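Local coordinates for melanin biosynthesis protein TyrA, putative (Shewanella oneidensis, PDB 2IIZ) that binds heme b and probably acts as a dye-decolorizing (DyP-type) peroxidase, at residues Thr148-Gly153 against Ser191-Leu196. Residues are numbered along the deposited sequence; the frame is centred on the assembly and turned at random.
Sequences TGFVDG and SKWHRL. With HEM (protoporphyrin IX containing Fe), chain C.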
loop_
_atom_site.group_PDB
_atom_site.type_symbol
_atom_site.label_atom_id
_atom_site.label_comp_id
_atom_site.label_asym_id
_atom_site.label_seq_id
_atom_site.Cartn_x
_atom_site.Cartn_y
_atom_site.Cartn_z
ATOM N N THR A 148 4.142 10.514 -13.650
ATOM C CA THR A 148 4.344 11.689 -14.509
ATOM C C THR A 148 3.104 12.047 -15.353
ATOM O O THR A 148 3.001 13.161 -15.867
ATOM C CB THR A 148 5.566 11.517 -15.451
ATOM O OG1 THR A 148 5.507 10.256 -16.141
ATOM C CG2 THR A 148 6.821 11.532 -14.651
ATOM N N GLY A 149 2.166 11.104 -15.487
ATOM C CA GLY A 149 0.940 11.303 -16.257
ATOM C C GLY A 149 1.047 10.805 -17.691
ATOM O O GLY A 149 0.094 10.961 -18.456
ATOM N N PHE A 150 2.197 10.215 -18.051
ATOM C CA PHE A 150 2.445 9.606 -19.373
ATOM C C PHE A 150 2.296 8.094 -19.329
ATOM O O PHE A 150 2.694 7.466 -18.346
ATOM C CB PHE A 150 3.876 9.914 -19.836
ATOM C CG PHE A 150 4.066 11.330 -20.301
ATOM C CD1 PHE A 150 4.138 12.369 -19.380
ATOM C CD2 PHE A 150 4.173 11.627 -21.661
ATOM C CE1 PHE A 150 4.304 13.670 -19.796
ATOM C CE2 PHE A 150 4.341 12.944 -22.082
ATOM C CZ PHE A 150 4.410 13.958 -21.155
ATOM N N VAL A 151 1.736 7.512 -20.391
ATOM C CA VAL A 151 1.485 6.078 -20.470
ATOM C C VAL A 151 2.800 5.337 -20.547
ATOM O O VAL A 151 3.608 5.634 -21.405
ATOM C CB VAL A 151 0.627 5.715 -21.726
ATOM C CG1 VAL A 151 0.467 4.190 -21.914
ATOM C CG2 VAL A 151 -0.755 6.364 -21.658
ATOM N N ASP A 152 3.013 4.377 -19.649
ATOM C CA ASP A 152 4.236 3.557 -19.637
ATOM C C ASP A 152 3.858 2.156 -20.100
ATOM O O ASP A 152 2.889 1.581 -19.569
ATOM C CB ASP A 152 4.815 3.495 -18.219
ATOM C CG ASP A 152 6.206 2.829 -18.154
ATOM O OD1 ASP A 152 7.014 2.935 -19.109
ATOM O OD2 ASP A 152 6.491 2.192 -17.121
ATOM N N GLY A 153 4.604 1.619 -21.079
ATOM C CA GLY A 153 4.423 0.231 -21.572
ATOM C C GLY A 153 4.291 0.044 -23.090
ATOM O O GLY A 153 4.452 -1.062 -23.630
ATOM N N SER A 191 6.802 17.475 -7.650
ATOM C CA SER A 191 6.528 18.911 -7.569
ATOM C C SER A 191 7.279 19.644 -8.675
ATOM O O SER A 191 6.713 20.516 -9.334
ATOM C CB SER A 191 6.892 19.495 -6.193
ATOM O OG SER A 191 8.242 19.213 -5.871
ATOM N N LYS A 192 8.546 19.277 -8.863
ATOM C CA LYS A 192 9.393 19.835 -9.928
ATOM C C LYS A 192 8.834 19.505 -11.317
ATOM O O LYS A 192 8.769 20.366 -12.187
ATOM C CB LYS A 192 10.823 19.287 -9.799
ATOM C CG LYS A 192 11.836 19.949 -10.719
ATOM C CD LYS A 192 13.178 19.223 -10.724
ATOM C CE LYS A 192 14.141 19.893 -11.693
ATOM N NZ LYS A 192 15.568 19.568 -11.410
ATOM N N TRP A 193 8.431 18.250 -11.512
ATOM C CA TRP A 193 7.916 17.787 -12.801
ATOM C C TRP A 193 6.660 18.545 -13.204
ATOM O O TRP A 193 6.534 19.015 -14.343
ATOM C CB TRP A 193 7.578 16.293 -12.725
ATOM C CG TRP A 193 6.962 15.730 -13.984
ATOM C CD1 TRP A 193 5.642 15.427 -14.187
ATOM C CD2 TRP A 193 7.638 15.405 -15.201
ATOM N NE1 TRP A 193 5.464 14.934 -15.450
ATOM C CE2 TRP A 193 6.676 14.913 -16.093
ATOM C CE3 TRP A 193 8.963 15.474 -15.620
ATOM C CZ2 TRP A 193 7.000 14.504 -17.372
ATOM C CZ3 TRP A 193 9.280 15.062 -16.902
ATOM C CH2 TRP A 193 8.306 14.585 -17.756
ATOM N N HIS A 194 5.732 18.658 -12.251
ATOM C CA HIS A 194 4.423 19.208 -12.538
ATOM C C HIS A 194 4.440 20.720 -12.692
ATOM O O HIS A 194 3.394 21.291 -12.983
ATOM C CB HIS A 194 3.377 18.767 -11.484
ATOM C CG HIS A 194 3.006 17.310 -11.564
ATOM N ND1 HIS A 194 2.935 16.618 -12.758
ATOM C CD2 HIS A 194 2.687 16.415 -10.598
ATOM C CE1 HIS A 194 2.597 15.363 -12.526
ATOM N NE2 HIS A 194 2.441 15.212 -11.222
ATOM N N ARG A 195 5.591 21.379 -12.503
ATOM C CA ARG A 195 5.701 22.806 -12.820
ATOM C C ARG A 195 6.108 23.046 -14.286
ATOM O O ARG A 195 6.100 24.183 -14.766
ATOM C CB ARG A 195 6.666 23.516 -11.861
ATOM C CG ARG A 195 6.311 23.253 -10.409
ATOM C CD ARG A 195 6.678 24.363 -9.455
ATOM N NE ARG A 195 6.022 25.618 -9.792
ATOM C CZ ARG A 195 6.092 26.719 -9.048
ATOM N NH1 ARG A 195 6.784 26.731 -7.911
ATOM N NH2 ARG A 195 5.463 27.814 -9.444
ATOM N N LEU A 196 6.463 21.978 -14.988
ATOM C CA LEU A 196 6.779 22.045 -16.414
ATOM C C LEU A 196 5.536 22.305 -17.275
ATOM O O LEU A 196 4.514 21.647 -17.104
ATOM C CB LEU A 196 7.346 20.706 -16.867
ATOM C CG LEU A 196 8.678 20.171 -16.349
ATOM C CD1 LEU A 196 8.861 18.723 -16.831
ATOM C CD2 LEU A 196 9.786 21.009 -16.858
HETATM C CHA HEM C . 9.795 3.993 -22.959
HETATM C CHB HEM C . 8.945 6.059 -18.691
HETATM C CHC HEM C . 13.070 4.359 -16.968
HETATM C CHD HEM C . 13.679 1.839 -21.004
HETATM C C1A HEM C . 9.219 4.732 -21.960
HETATM C C2A HEM C . 8.002 5.506 -22.085
HETATM C C3A HEM C . 7.781 6.074 -20.886
HETATM C C4A HEM C . 8.836 5.671 -19.994
HETATM C CMA HEM C . 6.622 7.000 -20.484
HETATM C CAA HEM C . 7.147 5.630 -23.370
HETATM C CBA HEM C . 6.050 4.549 -23.439
HETATM C CGA HEM C . 6.623 3.214 -23.858
HETATM O O1A HEM C . 6.741 2.290 -23.000
HETATM O O2A HEM C . 6.967 3.051 -25.061
HETATM C C1B HEM C . 9.996 5.788 -17.871
HETATM C C2B HEM C . 10.134 6.282 -16.518
HETATM C C3B HEM C . 11.288 5.805 -16.038
HETATM C C4B HEM C . 11.890 5.005 -17.077
HETATM C CMB HEM C . 9.086 7.191 -15.834
HETATM C CAB HEM C . 11.941 6.005 -14.661
HETATM C CBB HEM C . 11.817 7.152 -14.008
HETATM C C1C HEM C . 13.594 3.551 -17.929
HETATM C C2C HEM C . 14.862 2.881 -17.816
HETATM C C3C HEM C . 15.042 2.176 -18.936
HETATM C C4C HEM C . 13.877 2.391 -19.773
HETATM C CMC HEM C . 15.775 3.020 -16.587
HETATM C CAC HEM C . 16.232 1.282 -19.333
HETATM C CBC HEM C . 17.325 1.093 -18.581
HETATM C C1D HEM C . 12.688 2.159 -21.891
HETATM C C2D HEM C . 12.523 1.542 -23.180
HETATM C C3D HEM C . 11.310 2.216 -23.793
HETATM C C4D HEM C . 10.872 3.168 -22.806
HETATM C CMD HEM C . 13.408 0.439 -23.799
HETATM C CAD HEM C . 10.671 1.961 -25.168
HETATM C CBD HEM C . 11.223 2.999 -26.132
HETATM C CGD HEM C . 10.903 2.673 -27.572
HETATM O O1D HEM C . 10.010 3.362 -28.155
HETATM O O2D HEM C . 11.540 1.736 -28.121
HETATM N NA HEM C . 9.710 4.850 -20.671
HETATM N NB HEM C . 11.085 5.006 -18.188
HETATM N NC HEM C . 13.002 3.238 -19.130
HETATM N ND HEM C . 11.702 3.108 -21.702
HETATM FE FE HEM C . 11.461 4.230 -19.978
#
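Trp193 donates its indole N-H to the backbone carbonyl of Thr148, NE1 to O 3.1 Å, and this is the one hydrogen bond between 148-153 and 191-196. The donor lies in the carbonyl plane on a lone pair, though the bond is bent (N-H...O 148°) and the oxygen sits somewhat out of the indole plane. With CG anti to the backbone N (chi1 177°), the indole of Trp193 reaches the 148-153 loop. Over one indole face lies Thr148 CG2, a CH-pi contact 3.8 Å from the five-membered ring centroid; Leu196, closing the type I turn from Trp193, has CD1 over the rim of the opposite face. At the indole edge, Phe150 CE1 meets Trp193 CZ2 at 3.7 Å, the side chains crossing at about a right angle. Thr148 OG1 is hydrogen-bonded to Asp146 OD2. The loop belongs to the heme-binding C-terminal half of the DyP-type fold: further along, Gly153 N donates a hydrogen bond to heme O1A, 3.0 Å, and Asp152 OD1, salt-bridged to Arg243, lies 3.4 Å from heme C4A. With an alanine in place of Trp193, the Thr148 carbonyl would probably keep just a weak bond from Lys209, and a gap would open beside Thr148 CG2 and Phe150.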